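Local coordinates for protein inactive glucansucrase (Lactobacillus reuteri, PDB 5JBD) that belongs to glycosyl hydrolase family 70, whose members are built around a TIM barrel, and is an inactive glucansucrase carrying a bound calcium ion, at residues A[587-592]-A[597-602]; A[583-588]-A[610-615]; A[486-491]-A[566-571]. All coordinates share one frame; numbering follows the deposited sequence.

Contact 1: residues A[587-592]-A[597-602]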
ATOM      1  N   ALA A 587     -13.620 -44.129   1.863  1.00 38.45           N
ATOM      2  CA  ALA A 587     -12.275 -43.677   1.465  1.00 38.76           C
ATOM      3  C   ALA A 587     -12.034 -43.707  -0.047  1.00 37.07           C
ATOM      4  O   ALA A 587     -11.263 -42.897  -0.574  1.00 35.09           O
ATOM      5  CB  ALA A 587     -11.212 -44.514   2.171  1.00 39.22           C
ATOM      6  N   ILE A 588     -12.663 -44.672  -0.719  1.00 37.38           N
ATOM      7  CA  ILE A 588     -12.530 -44.872  -2.166  1.00 38.12           C
ATOM      8  C   ILE A 588     -13.918 -45.088  -2.791  1.00 37.98           C
ATOM      9  O   ILE A 588     -14.731 -45.836  -2.244  1.00 35.14           O
ATOM     10  CB  ILE A 588     -11.590 -46.070  -2.498  1.00 39.31           C
ATOM     11  CG1 ILE A 588     -10.138 -45.741  -2.084  1.00 43.78           C
ATOM     12  CG2 ILE A 588     -11.630 -46.428  -3.988  1.00 38.98           C
ATOM     13  CD1 ILE A 588      -9.251 -46.954  -1.920  1.00 46.20           C
ATOM     14  N   LEU A 589     -14.165 -44.427  -3.927  1.00 34.94           N
ATOM     15  CA  LEU A 589     -15.337 -44.674  -4.771  1.00 34.88           C
ATOM     16  C   LEU A 589     -14.834 -44.900  -6.181  1.00 34.34           C
ATOM     17  O   LEU A 589     -13.744 -44.417  -6.544  1.00 36.97           O
ATOM     18  CB  LEU A 589     -16.300 -43.479  -4.746  1.00 35.11           C
ATOM     19  CG  LEU A 589     -17.063 -43.222  -3.447  1.00 35.30           C
ATOM     20  CD1 LEU A 589     -17.850 -41.919  -3.541  1.00 35.08           C
ATOM     21  CD2 LEU A 589     -17.982 -44.395  -3.134  1.00 36.98           C
ATOM     22  N   THR A 590     -15.621 -45.609  -6.980  1.00 31.22           N
ATOM     23  CA  THR A 590     -15.220 -45.981  -8.339  1.00 31.12           C
ATOM     24  C   THR A 590     -16.223 -45.465  -9.354  1.00 32.01           C
ATOM     25  O   THR A 590     -17.444 -45.615  -9.161  1.00 31.42           O
ATOM     26  CB  THR A 590     -15.084 -47.510  -8.476  1.00 31.24           C
ATOM     27  OG1 THR A 590     -14.197 -47.988  -7.479  1.00 30.69           O
ATOM     28  CG2 THR A 590     -14.533 -47.912  -9.833  1.00 31.85           C
ATOM     29  N   THR A 591     -15.722 -44.869 -10.439  1.00 29.43           N
ATOM     30  CA  THR A 591     -16.586 -44.405 -11.530  1.00 30.61           C
ATOM     31  C   THR A 591     -17.214 -45.567 -12.302  1.00 31.43           C
ATOM     32  O   THR A 591     -16.646 -46.659 -12.360  1.00 30.97           O
ATOM     33  CB  THR A 591     -15.845 -43.523 -12.570  1.00 29.63           C
ATOM     34  OG1 THR A 591     -14.724 -44.234 -13.127  1.00 29.21           O
ATOM     35  CG2 THR A 591     -15.393 -42.218 -11.932  1.00 28.76           C
ATOM     36  N   ASP A 592     -18.361 -45.298 -12.919  1.00 32.30           N
ATOM     37  CA  ASP A 592     -19.020 -46.282 -13.786  1.00 34.86           C
ATOM     38  C   ASP A 592     -18.331 -46.321 -15.152  1.00 34.95           C
ATOM     39  O   ASP A 592     -17.310 -45.644 -15.371  1.00 31.18           O
ATOM     40  CB  ASP A 592     -20.547 -46.035 -13.871  1.00 34.57           C
ATOM     41  CG  ASP A 592     -20.926 -44.777 -14.660  1.00 34.44           C
ATOM     42  OD1 ASP A 592     -20.074 -44.140 -15.338  1.00 29.07           O
ATOM     43  OD2 ASP A 592     -22.126 -44.446 -14.601  1.00 33.39           O
ATOM     44  N   LEU A 597     -19.098 -40.419 -11.396  1.00 30.04           N
ATOM     45  CA  LEU A 597     -18.889 -40.710  -9.980  1.00 31.08           C
ATOM     46  C   LEU A 597     -20.139 -40.351  -9.160  1.00 30.89           C
ATOM     47  O   LEU A 597     -20.617 -39.220  -9.216  1.00 30.75           O
ATOM     48  CB  LEU A 597     -17.675 -39.933  -9.450  1.00 30.99           C
ATOM     49  CG  LEU A 597     -17.135 -40.403  -8.100  1.00 31.32           C
ATOM     50  CD1 LEU A 597     -16.467 -41.761  -8.242  1.00 32.76           C
ATOM     51  CD2 LEU A 597     -16.170 -39.384  -7.513  1.00 33.45           C
ATOM     52  N   LYS A 598     -20.628 -41.313  -8.381  1.00 33.00           N
ATOM     53  CA  LYS A 598     -21.842 -41.175  -7.565  1.00 34.86           C
ATOM     54  C   LYS A 598     -21.459 -40.828  -6.138  1.00 32.27           C
ATOM     55  O   LYS A 598     -20.758 -41.596  -5.495  1.00 32.93           O
ATOM     56  CB  LYS A 598     -22.628 -42.523  -7.547  1.00 38.86           C
ATOM     57  CG  LYS A 598     -23.732 -42.663  -8.607  1.00 47.55           C
ATOM     58  CD  LYS A 598     -25.078 -42.181  -8.050  1.00 56.40           C
ATOM     59  CE  LYS A 598     -25.776 -41.216  -8.985  1.00 57.31           C
ATOM     60  NZ  LYS A 598     -26.947 -40.564  -8.347  1.00 61.05           N
ATOM     61  N   VAL A 599     -21.950 -39.708  -5.626  1.00 29.10           N
ATOM     62  CA  VAL A 599     -21.513 -39.207  -4.325  1.00 29.94           C
ATOM     63  C   VAL A 599     -22.735 -38.820  -3.493  1.00 29.18           C
ATOM     64  O   VAL A 599     -23.716 -38.302  -4.035  1.00 28.93           O
ATOM     65  CB  VAL A 599     -20.578 -37.964  -4.500  1.00 29.36           C
ATOM     66  CG1 VAL A 599     -20.091 -37.450  -3.153  1.00 29.81           C
ATOM     67  CG2 VAL A 599     -19.376 -38.300  -5.386  1.00 29.99           C
ATOM     68  N   THR A 600     -22.652 -39.041  -2.182  1.00 29.07           N
ATOM     69  CA  THR A 600     -23.672 -38.582  -1.235  1.00 29.35           C
ATOM     70  C   THR A 600     -23.268 -37.297  -0.516  1.00 29.57           C
ATOM     71  O   THR A 600     -22.162 -37.205   0.022  1.00 29.38           O
ATOM     72  CB  THR A 600     -23.977 -39.668  -0.179  1.00 31.87           C
ATOM     73  OG1 THR A 600     -24.325 -40.873  -0.845  1.00 30.22           O
ATOM     74  CG2 THR A 600     -25.126 -39.258   0.734  1.00 32.09           C
ATOM     75  N   VAL A 601     -24.189 -36.328  -0.477  1.00 28.20           N
ATOM     76  CA  VAL A 601     -23.927 -34.993   0.057  1.00 28.58           C
ATOM     77  C   VAL A 601     -25.098 -34.489   0.884  1.00 29.18           C
ATOM     78  O   VAL A 601     -26.220 -34.946   0.704  1.00 29.72           O
ATOM     79  CB  VAL A 601     -23.653 -33.983  -1.086  1.00 28.18           C
ATOM     80  CG1 VAL A 601     -22.439 -34.422  -1.914  1.00 28.66           C
ATOM     81  CG2 VAL A 601     -24.868 -33.796  -1.991  1.00 27.89           C
ATOM     82  N   LYS A 602     -24.829 -33.517   1.749  1.00 30.20           N
ATOM     83  CA  LYS A 602     -25.859 -32.791   2.505  1.00 30.64           C
ATOM     84  C   LYS A 602     -25.299 -31.493   3.060  1.00 30.77           C
ATOM     85  O   LYS A 602     -24.085 -31.274   3.031  1.00 30.24           O
ATOM     86  CB  LYS A 602     -26.390 -33.642   3.654  1.00 34.49           C
ATOM     87  CG  LYS A 602     -25.413 -33.826   4.809  1.00 37.11           C
ATOM     88  CD  LYS A 602     -25.936 -34.833   5.833  1.00 38.96           C
ATOM     89  CE  LYS A 602     -26.679 -34.148   6.965  1.00 41.80           C
ATOM     90  NZ  LYS A 602     -25.785 -33.314   7.831  1.00 40.25           N
TER
HETATM   91  O   HOH W   1     -19.539 -44.082  -8.205  1.00 33.42           O
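Leu597 and Leu589 carry the apolar part of this contact. Leu597 has its CG anti to the backbone N (chi1 -165°), which swings methyl CD1 across to the 587-592 side. There CD1 lies 3.9 Å from Leu589 CB and also 3.9 Å from Thr591 CG2; the side chains of Thr591 and Leu597 cross at about a right angle. A second leucine methyl works in the reverse direction: Leu589 CD1 reaches along strand 597-601, to 3.5 Å from the carbonyl oxygen Lys598 O and 4.3 Å from Val599 CG2. The axes of 588-590 and 597-601 approach to 7.1 Å at the closest, and the branched, apolar end of leucine suits the wedge that opens between the diverging strands.

The one polar link across the contact runs through water. A single molecule donates to Thr590 O (2.8 Å) and accepts from Lys598 N (3.0 Å), joining two backbone groups that do not bond directly. Thr591 is divided in its loyalties: its methyl packs on Leu597, while OG1 is tied to His560 O and Gln563 N. Lys598 leads away to Ser551 OG. Asp592 shapes the connection instead: OD1 accepts the amides of Asn594 and Ile596, and the bond to Asn594 N closes an Asx turn in the loop that joins the two strands.

The two strands run at 137° and belong to different sheets. Strand 588-590 borders strand 564-571, whereas 596-605 pairs with 550-555. Trp616 of strand 612-618 packs on Leu589, Leu597 and Val599, covering the junction between the layers.

Contact 2: residues A[583-588]-A[610-615]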
ATOM      1  N   SER A 583     -17.817 -39.361   7.613  1.00 34.84           N
ATOM      2  CA  SER A 583     -18.421 -38.611   6.515  1.00 35.19           C
ATOM      3  C   SER A 583     -19.442 -39.486   5.773  1.00 33.39           C
ATOM      4  O   SER A 583     -19.580 -40.682   6.054  1.00 33.91           O
ATOM      5  CB  SER A 583     -17.339 -38.112   5.550  1.00 34.07           C
ATOM      6  OG  SER A 583     -16.691 -39.205   4.915  1.00 34.34           O
ATOM      7  N   GLU A 584     -20.151 -38.882   4.826  1.00 32.84           N
ATOM      8  CA  GLU A 584     -21.190 -39.587   4.059  1.00 35.13           C
ATOM      9  C   GLU A 584     -20.635 -40.585   3.053  1.00 34.13           C
ATOM     10  O   GLU A 584     -21.351 -41.473   2.623  1.00 34.08           O
ATOM     11  CB  GLU A 584     -22.078 -38.593   3.322  1.00 35.13           C
ATOM     12  CG  GLU A 584     -22.853 -37.656   4.231  1.00 36.09           C
ATOM     13  CD  GLU A 584     -23.405 -36.461   3.473  1.00 37.12           C
ATOM     14  OE1 GLU A 584     -22.632 -35.532   3.126  1.00 34.99           O
ATOM     15  OE2 GLU A 584     -24.622 -36.457   3.218  1.00 37.85           O
ATOM     16  N   ASN A 585     -19.369 -40.432   2.667  1.00 34.81           N
ATOM     17  CA  ASN A 585     -18.743 -41.279   1.646  1.00 34.18           C
ATOM     18  C   ASN A 585     -17.528 -42.016   2.218  1.00 35.03           C
ATOM     19  O   ASN A 585     -16.866 -41.504   3.122  1.00 35.53           O
ATOM     20  CB  ASN A 585     -18.307 -40.413   0.465  1.00 33.33           C
ATOM     21  CG  ASN A 585     -19.451 -39.581  -0.092  1.00 33.26           C
ATOM     22  OD1 ASN A 585     -20.272 -40.077  -0.865  1.00 32.80           O
ATOM     23  ND2 ASN A 585     -19.510 -38.309   0.300  1.00 32.07           N
ATOM     24  N   PRO A 586     -17.217 -43.208   1.673  1.00 36.89           N
ATOM     25  CA  PRO A 586     -16.058 -43.981   2.134  1.00 38.28           C
ATOM     26  C   PRO A 586     -14.730 -43.463   1.532  1.00 38.15           C
ATOM     27  O   PRO A 586     -14.731 -42.476   0.779  1.00 34.30           O
ATOM     28  CB  PRO A 586     -16.387 -45.394   1.643  1.00 38.13           C
ATOM     29  CG  PRO A 586     -17.092 -45.144   0.350  1.00 38.31           C
ATOM     30  CD  PRO A 586     -17.892 -43.881   0.547  1.00 36.45           C
ATOM     31  N   ALA A 587     -13.620 -44.129   1.863  1.00 38.45           N
ATOM     32  CA  ALA A 587     -12.275 -43.677   1.465  1.00 38.76           C
ATOM     33  C   ALA A 587     -12.034 -43.707  -0.047  1.00 37.07           C
ATOM     34  O   ALA A 587     -11.263 -42.897  -0.574  1.00 35.09           O
ATOM     35  CB  ALA A 587     -11.212 -44.514   2.171  1.00 39.22           C
ATOM     36  N   ILE A 588     -12.663 -44.672  -0.719  1.00 37.38           N
ATOM     37  CA  ILE A 588     -12.530 -44.872  -2.166  1.00 38.12           C
ATOM     38  C   ILE A 588     -13.918 -45.088  -2.791  1.00 37.98           C
ATOM     39  O   ILE A 588     -14.731 -45.836  -2.244  1.00 35.14           O
ATOM     40  CB  ILE A 588     -11.590 -46.070  -2.498  1.00 39.31           C
ATOM     41  CG1 ILE A 588     -10.138 -45.741  -2.084  1.00 43.78           C
ATOM     42  CG2 ILE A 588     -11.630 -46.428  -3.988  1.00 38.98           C
ATOM     43  CD1 ILE A 588      -9.251 -46.954  -1.920  1.00 46.20           C
ATOM     44  N   SER A 610     -20.030 -24.236   5.849  1.00 26.47           N
ATOM     45  CA  SER A 610     -21.416 -23.800   5.932  1.00 26.05           C
ATOM     46  C   SER A 610     -22.054 -24.068   4.571  1.00 25.96           C
ATOM     47  O   SER A 610     -22.046 -23.200   3.678  1.00 25.90           O
ATOM     48  CB  SER A 610     -21.470 -22.323   6.285  1.00 25.76           C
ATOM     49  OG  SER A 610     -22.804 -21.891   6.468  1.00 25.49           O
ATOM     50  N   GLY A 611     -22.595 -25.270   4.433  1.00 25.92           N
ATOM     51  CA  GLY A 611     -22.960 -25.848   3.139  1.00 26.85           C
ATOM     52  C   GLY A 611     -22.313 -27.219   2.999  1.00 25.99           C
ATOM     53  O   GLY A 611     -22.535 -28.094   3.842  1.00 26.22           O
ATOM     54  N   TYR A 612     -21.485 -27.397   1.973  1.00 25.19           N
ATOM     55  CA  TYR A 612     -20.783 -28.669   1.770  1.00 24.54           C
ATOM     56  C   TYR A 612     -19.450 -28.461   1.084  1.00 23.64           C
ATOM     57  O   TYR A 612     -19.323 -27.571   0.232  1.00 23.02           O
ATOM     58  CB  TYR A 612     -21.634 -29.628   0.933  1.00 24.64           C
ATOM     59  CG  TYR A 612     -20.991 -31.005   0.736  1.00 24.93           C
ATOM     60  CD1 TYR A 612     -20.984 -31.952   1.764  1.00 25.04           C
ATOM     61  CD2 TYR A 612     -20.350 -31.340  -0.470  1.00 24.43           C
ATOM     62  CE1 TYR A 612     -20.376 -33.193   1.599  1.00 24.93           C
ATOM     63  CE2 TYR A 612     -19.744 -32.576  -0.644  1.00 23.69           C
ATOM     64  CZ  TYR A 612     -19.766 -33.504   0.387  1.00 25.50           C
ATOM     65  OH  TYR A 612     -19.169 -34.738   0.205  1.00 25.54           O
ATOM     66  N   LEU A 613     -18.473 -29.313   1.427  1.00 23.95           N
ATOM     67  CA  LEU A 613     -17.195 -29.400   0.708  1.00 24.17           C
ATOM     68  C   LEU A 613     -16.800 -30.856   0.515  1.00 24.95           C
ATOM     69  O   LEU A 613     -16.782 -31.636   1.478  1.00 28.27           O
ATOM     70  CB  LEU A 613     -16.064 -28.648   1.452  1.00 24.15           C
ATOM     71  CG  LEU A 613     -14.664 -28.719   0.801  1.00 24.34           C
ATOM     72  CD1 LEU A 613     -14.671 -28.171  -0.633  1.00 23.36           C
ATOM     73  CD2 LEU A 613     -13.629 -27.999   1.653  1.00 23.81           C
ATOM     74  N   GLY A 614     -16.482 -31.221  -0.728  1.00 23.02           N
ATOM     75  CA  GLY A 614     -15.906 -32.531  -1.031  1.00 23.21           C
ATOM     76  C   GLY A 614     -14.867 -32.426  -2.137  1.00 22.75           C
ATOM     77  O   GLY A 614     -15.064 -31.676  -3.085  1.00 24.00           O
ATOM     78  N   VAL A 615     -13.782 -33.191  -2.036  1.00 22.33           N
ATOM     79  CA  VAL A 615     -12.757 -33.225  -3.081  1.00 23.06           C
ATOM     80  C   VAL A 615     -12.297 -34.657  -3.373  1.00 23.49           C
ATOM     81  O   VAL A 615     -11.950 -35.410  -2.429  1.00 24.37           O
ATOM     82  CB  VAL A 615     -11.546 -32.348  -2.697  1.00 23.32           C
ATOM     83  CG1 VAL A 615     -10.545 -32.289  -3.859  1.00 25.00           C
ATOM     84  CG2 VAL A 615     -12.015 -30.956  -2.309  1.00 22.00           C
TER
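The phenol ring of Tyr612 meets two flat polar groups, the carboxylate of Glu584 and the side-chain amide of Asn585, each plane inclined 71° to the ring, so that neither stacks on it. Glu584 approaches with one oxygen, OE1, 3.6 Å from Tyr612 CE1, coming in obliquely to the ring. Asn585 comes up at the far end, its ND2 3.6 Å from Tyr612 OH, too long to count as a bond. That amide nitrogen is spent elsewhere, on Thr600 O and Asp570 OD2, while the tyrosine hydroxyl has a weak hydrogen bond to Asp570 OD1. The Asp570 carboxylate therefore gathers both groups, and asparagine suits a buried site where one NH2 must serve two acceptors. The carboxylate of Glu584 is anchored by Gln549 NE2 at OE2.

Tyr612 holds its CG anti to the backbone N (chi1 -177°), which lays the ring back beside Gly614; lacking a side chain, that residue leaves room for the hydroxyl. At Gly611 (phi 127°) the chain turns a corner; a side chain there would be jammed against the carbonyl oxygen of the residue before.

Strand 612-618 lies between strands 537-542 and 564-571 in the antiparallel sheet. Val601 of strand 596-605 touches the ring, and Leu613 packs on helix 446-455.

Contact 3: residues A[486-491]-A[566-571]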
ATOM      1  N   ILE A 486      -5.938 -26.103   3.687  1.00 25.60           N
ATOM      2  CA  ILE A 486      -5.341 -25.358   2.571  1.00 24.65           C
ATOM      3  C   ILE A 486      -4.110 -26.086   2.018  1.00 25.42           C
ATOM      4  O   ILE A 486      -3.988 -26.229   0.794  1.00 25.26           O
ATOM      5  CB  ILE A 486      -5.056 -23.895   2.931  1.00 24.10           C
ATOM      6  CG1 ILE A 486      -6.367 -23.200   3.330  1.00 24.45           C
ATOM      7  CG2 ILE A 486      -4.412 -23.174   1.748  1.00 24.37           C
ATOM      8  CD1 ILE A 486      -6.207 -21.848   3.984  1.00 24.09           C
ATOM      9  N   THR A 487      -3.241 -26.592   2.902  1.00 25.40           N
ATOM     10  CA  THR A 487      -2.031 -27.314   2.466  1.00 25.85           C
ATOM     11  C   THR A 487      -2.343 -28.647   1.797  1.00 26.93           C
ATOM     12  O   THR A 487      -1.666 -29.045   0.839  1.00 27.56           O
ATOM     13  CB  THR A 487      -1.000 -27.500   3.595  1.00 26.28           C
ATOM     14  OG1 THR A 487      -1.589 -28.193   4.706  1.00 26.14           O
ATOM     15  CG2 THR A 487      -0.466 -26.156   4.050  1.00 26.23           C
ATOM     16  N   THR A 488      -3.375 -29.342   2.272  1.00 26.98           N
ATOM     17  CA  THR A 488      -3.866 -30.530   1.565  1.00 26.56           C
ATOM     18  C   THR A 488      -4.250 -30.186   0.110  1.00 24.71           C
ATOM     19  O   THR A 488      -3.874 -30.888  -0.819  1.00 24.58           O
ATOM     20  CB  THR A 488      -5.040 -31.191   2.321  1.00 27.57           C
ATOM     21  OG1 THR A 488      -4.607 -31.522   3.636  1.00 27.66           O
ATOM     22  CG2 THR A 488      -5.502 -32.474   1.640  1.00 28.79           C
ATOM     23  N   LEU A 489      -4.967 -29.086  -0.072  1.00 24.23           N
ATOM     24  CA  LEU A 489      -5.355 -28.647  -1.413  1.00 23.32           C
ATOM     25  C   LEU A 489      -4.135 -28.217  -2.253  1.00 23.87           C
ATOM     26  O   LEU A 489      -4.075 -28.486  -3.465  1.00 24.71           O
ATOM     27  CB  LEU A 489      -6.379 -27.505  -1.320  1.00 23.37           C
ATOM     28  CG  LEU A 489      -7.742 -27.876  -0.721  1.00 24.70           C
ATOM     29  CD1 LEU A 489      -8.532 -26.612  -0.360  1.00 24.41           C
ATOM     30  CD2 LEU A 489      -8.523 -28.755  -1.699  1.00 24.65           C
ATOM     31  N   MET A 490      -3.169 -27.561  -1.611  1.00 25.06           N
ATOM     32  CA  MET A 490      -1.964 -27.077  -2.307  1.00 24.44           C
ATOM     33  C   MET A 490      -1.131 -28.239  -2.864  1.00 26.07           C
ATOM     34  O   MET A 490      -0.772 -28.236  -4.045  1.00 26.02           O
ATOM     35  CB  MET A 490      -1.138 -26.190  -1.377  1.00 24.39           C
ATOM     36  CG  MET A 490      -1.761 -24.834  -1.101  1.00 23.70           C
ATOM     37  SD  MET A 490      -0.917 -23.952   0.228  1.00 24.44           S
ATOM     38  CE  MET A 490       0.537 -23.343  -0.633  1.00 25.58           C
ATOM     39  N   ARG A 491      -0.891 -29.264  -2.040  1.00 26.72           N
ATOM     40  CA  ARG A 491      -0.138 -30.444  -2.477  1.00 28.40           C
ATOM     41  C   ARG A 491      -0.891 -31.211  -3.567  1.00 27.89           C
ATOM     42  O   ARG A 491      -0.288 -31.651  -4.554  1.00 27.29           O
ATOM     43  CB  ARG A 491       0.157 -31.396  -1.311  1.00 30.34           C
ATOM     44  CG  ARG A 491       1.180 -30.898  -0.307  1.00 35.71           C
ATOM     45  CD  ARG A 491       1.305 -31.860   0.869  1.00 40.45           C
ATOM     46  NE  ARG A 491       1.790 -31.171   2.071  1.00 47.39           N
ATOM     47  CZ  ARG A 491       3.055 -31.149   2.506  1.00 51.37           C
ATOM     48  NH1 ARG A 491       4.023 -31.790   1.855  1.00 54.94           N
ATOM     49  NH2 ARG A 491       3.362 -30.469   3.617  1.00 51.44           N
ATOM     50  N   ARG A 566      -9.917 -41.340  -4.691  1.00 29.80           N
ATOM     51  CA  ARG A 566      -9.707 -41.203  -3.266  1.00 32.60           C
ATOM     52  C   ARG A 566     -10.476 -40.003  -2.730  1.00 30.01           C
ATOM     53  O   ARG A 566     -10.487 -38.931  -3.341  1.00 30.60           O
ATOM     54  CB  ARG A 566      -8.203 -41.023  -2.969  1.00 37.07           C
ATOM     55  CG  ARG A 566      -7.885 -40.970  -1.480  1.00 42.40           C
ATOM     56  CD  ARG A 566      -6.404 -41.186  -1.199  1.00 47.59           C
ATOM     57  NE  ARG A 566      -5.576 -40.024  -1.553  1.00 49.14           N
ATOM     58  CZ  ARG A 566      -5.180 -39.050  -0.719  1.00 55.00           C
ATOM     59  NH1 ARG A 566      -5.535 -39.029   0.571  1.00 59.86           N
ATOM     60  NH2 ARG A 566      -4.407 -38.068  -1.180  1.00 53.70           N
ATOM     61  N   ASN A 567     -11.064 -40.185  -1.556  1.00 28.91           N
ATOM     62  CA  ASN A 567     -11.786 -39.144  -0.843  1.00 28.32           C
ATOM     63  C   ASN A 567     -10.768 -38.240  -0.145  1.00 28.50           C
ATOM     64  O   ASN A 567     -10.422 -38.446   1.026  1.00 28.77           O
ATOM     65  CB  ASN A 567     -12.727 -39.804   0.181  1.00 29.44           C
ATOM     66  CG  ASN A 567     -13.723 -38.839   0.787  1.00 30.29           C
ATOM     67  OD1 ASN A 567     -13.614 -37.634   0.639  1.00 29.49           O
ATOM     68  ND2 ASN A 567     -14.719 -39.389   1.491  1.00 32.01           N
ATOM     69  N   LEU A 568     -10.293 -37.231  -0.865  1.00 29.24           N
ATOM     70  CA  LEU A 568      -9.257 -36.334  -0.338  1.00 28.30           C
ATOM     71  C   LEU A 568      -9.747 -35.492   0.835  1.00 29.64           C
ATOM     72  O   LEU A 568      -9.069 -35.396   1.864  1.00 31.28           O
ATOM     73  CB  LEU A 568      -8.741 -35.401  -1.428  1.00 29.30           C
ATOM     74  CG  LEU A 568      -7.490 -34.583  -1.061  1.00 29.68           C
ATOM     75  CD1 LEU A 568      -6.246 -35.438  -1.220  1.00 30.56           C
ATOM     76  CD2 LEU A 568      -7.389 -33.354  -1.940  1.00 30.01           C
ATOM     77  N   ILE A 569     -10.887 -34.838   0.652  1.00 27.97           N
ATOM     78  CA  ILE A 569     -11.537 -34.061   1.710  1.00 27.84           C
ATOM     79  C   ILE A 569     -13.034 -34.339   1.654  1.00 27.49           C
ATOM     80  O   ILE A 569     -13.618 -34.312   0.580  1.00 26.38           O
ATOM     81  CB  ILE A 569     -11.329 -32.538   1.542  1.00 27.34           C
ATOM     82  CG1 ILE A 569      -9.833 -32.189   1.516  1.00 28.55           C
ATOM     83  CG2 ILE A 569     -12.046 -31.770   2.659  1.00 27.33           C
ATOM     84  CD1 ILE A 569      -9.543 -30.726   1.246  1.00 28.53           C
ATOM     85  N   ASP A 570     -13.644 -34.563   2.817  1.00 28.28           N
ATOM     86  CA  ASP A 570     -15.098 -34.694   2.947  1.00 28.37           C
ATOM     87  C   ASP A 570     -15.529 -33.926   4.201  1.00 28.42           C
ATOM     88  O   ASP A 570     -14.705 -33.638   5.078  1.00 27.31           O
ATOM     89  CB  ASP A 570     -15.501 -36.176   3.026  1.00 29.62           C
ATOM     90  CG  ASP A 570     -16.926 -36.461   2.493  1.00 29.46           C
ATOM     91  OD1 ASP A 570     -17.745 -35.529   2.345  1.00 28.97           O
ATOM     92  OD2 ASP A 570     -17.229 -37.651   2.247  1.00 31.38           O
ATOM     93  N   THR A 571     -16.812 -33.581   4.273  1.00 28.30           N
ATOM     94  CA  THR A 571     -17.352 -32.795   5.387  1.00 28.40           C
ATOM     95  C   THR A 571     -17.973 -33.723   6.449  1.00 29.35           C
ATOM     96  O   THR A 571     -18.632 -34.707   6.102  1.00 30.56           O
ATOM     97  CB  THR A 571     -18.380 -31.760   4.877  1.00 27.75           C
ATOM     98  OG1 THR A 571     -17.776 -30.954   3.850  1.00 26.73           O
ATOM     99  CG2 THR A 571     -18.855 -30.858   5.979  1.00 27.89           C
TER
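A classic beta bulge carries this contact: Leu568 and Ile569 both face Val615 on the neighbouring strand 612-618, and both turn their CB atoms to the helix 486-491. Two buried apolar side chains on one side suit a surface pressed against a helix. An inverse gamma turn centred on Asn567 accompanies the kink. Leu568 meets Thr488, whose CG2 lies 4.0 Å from Leu568 CG, the two side chains sliding past each other in opposite directions. Ile569 extends its long branch to place CD1 3.7 Å from Leu489 CD2, the side chains crossing at about a right angle. Leu489 also touches Tyr450, Ala451 and Leu454 of helix 446-455, completing an apolar pocket.

Helix 483-496 comes after barrel strand 460-464 and before strand 501-505 of the antiparallel sheet; the bulge thus meets a helix that probably belongs to the barrel's outer layer. The helix segment runs nearly antiparallel to strand 566-571 (152°). Threonine fits at 488 because it offers a methyl to the leucine while OG1, beside the backbone N at chi1 -57°, bonds to Asp484 O one turn earlier.

On the strand, Asn567 ND2 donates to Asp570 OD2 (3.1 Å), reaching OD2 on its anti side, tilted out of the carboxylate plane, with the acceptor close to the amide plane of Asn567. Asp570 OD1 accepts Thr571 N.

Overall arrangement
Contact 3 comes first along the chain and closes before the other two open; contacts 1 and 2 then start from the same segment, sharing Ala587 and Ile588. The centres of contacts 1 and 2 lie about 9 Å apart. Those of contacts 2 and 3 are about 10 Å apart, and those of contacts 1 and 3 about 15 Å. All reach one antiparallel sheet, in which strand 564-571 neighbours both 588-590 and 612-618. Contact 3 joins that sheet to helix 483-496, which follows barrel strand 460-464 and probably packs with the barrel; contact 2 brings the loop 583-588 against Tyr612 of that sheet, and contact 1 adds the layer of strand 596-605. The sheet region interrupts the barrel between strands 460-464 and 652-654, consistent with the permuted barrel of family 70.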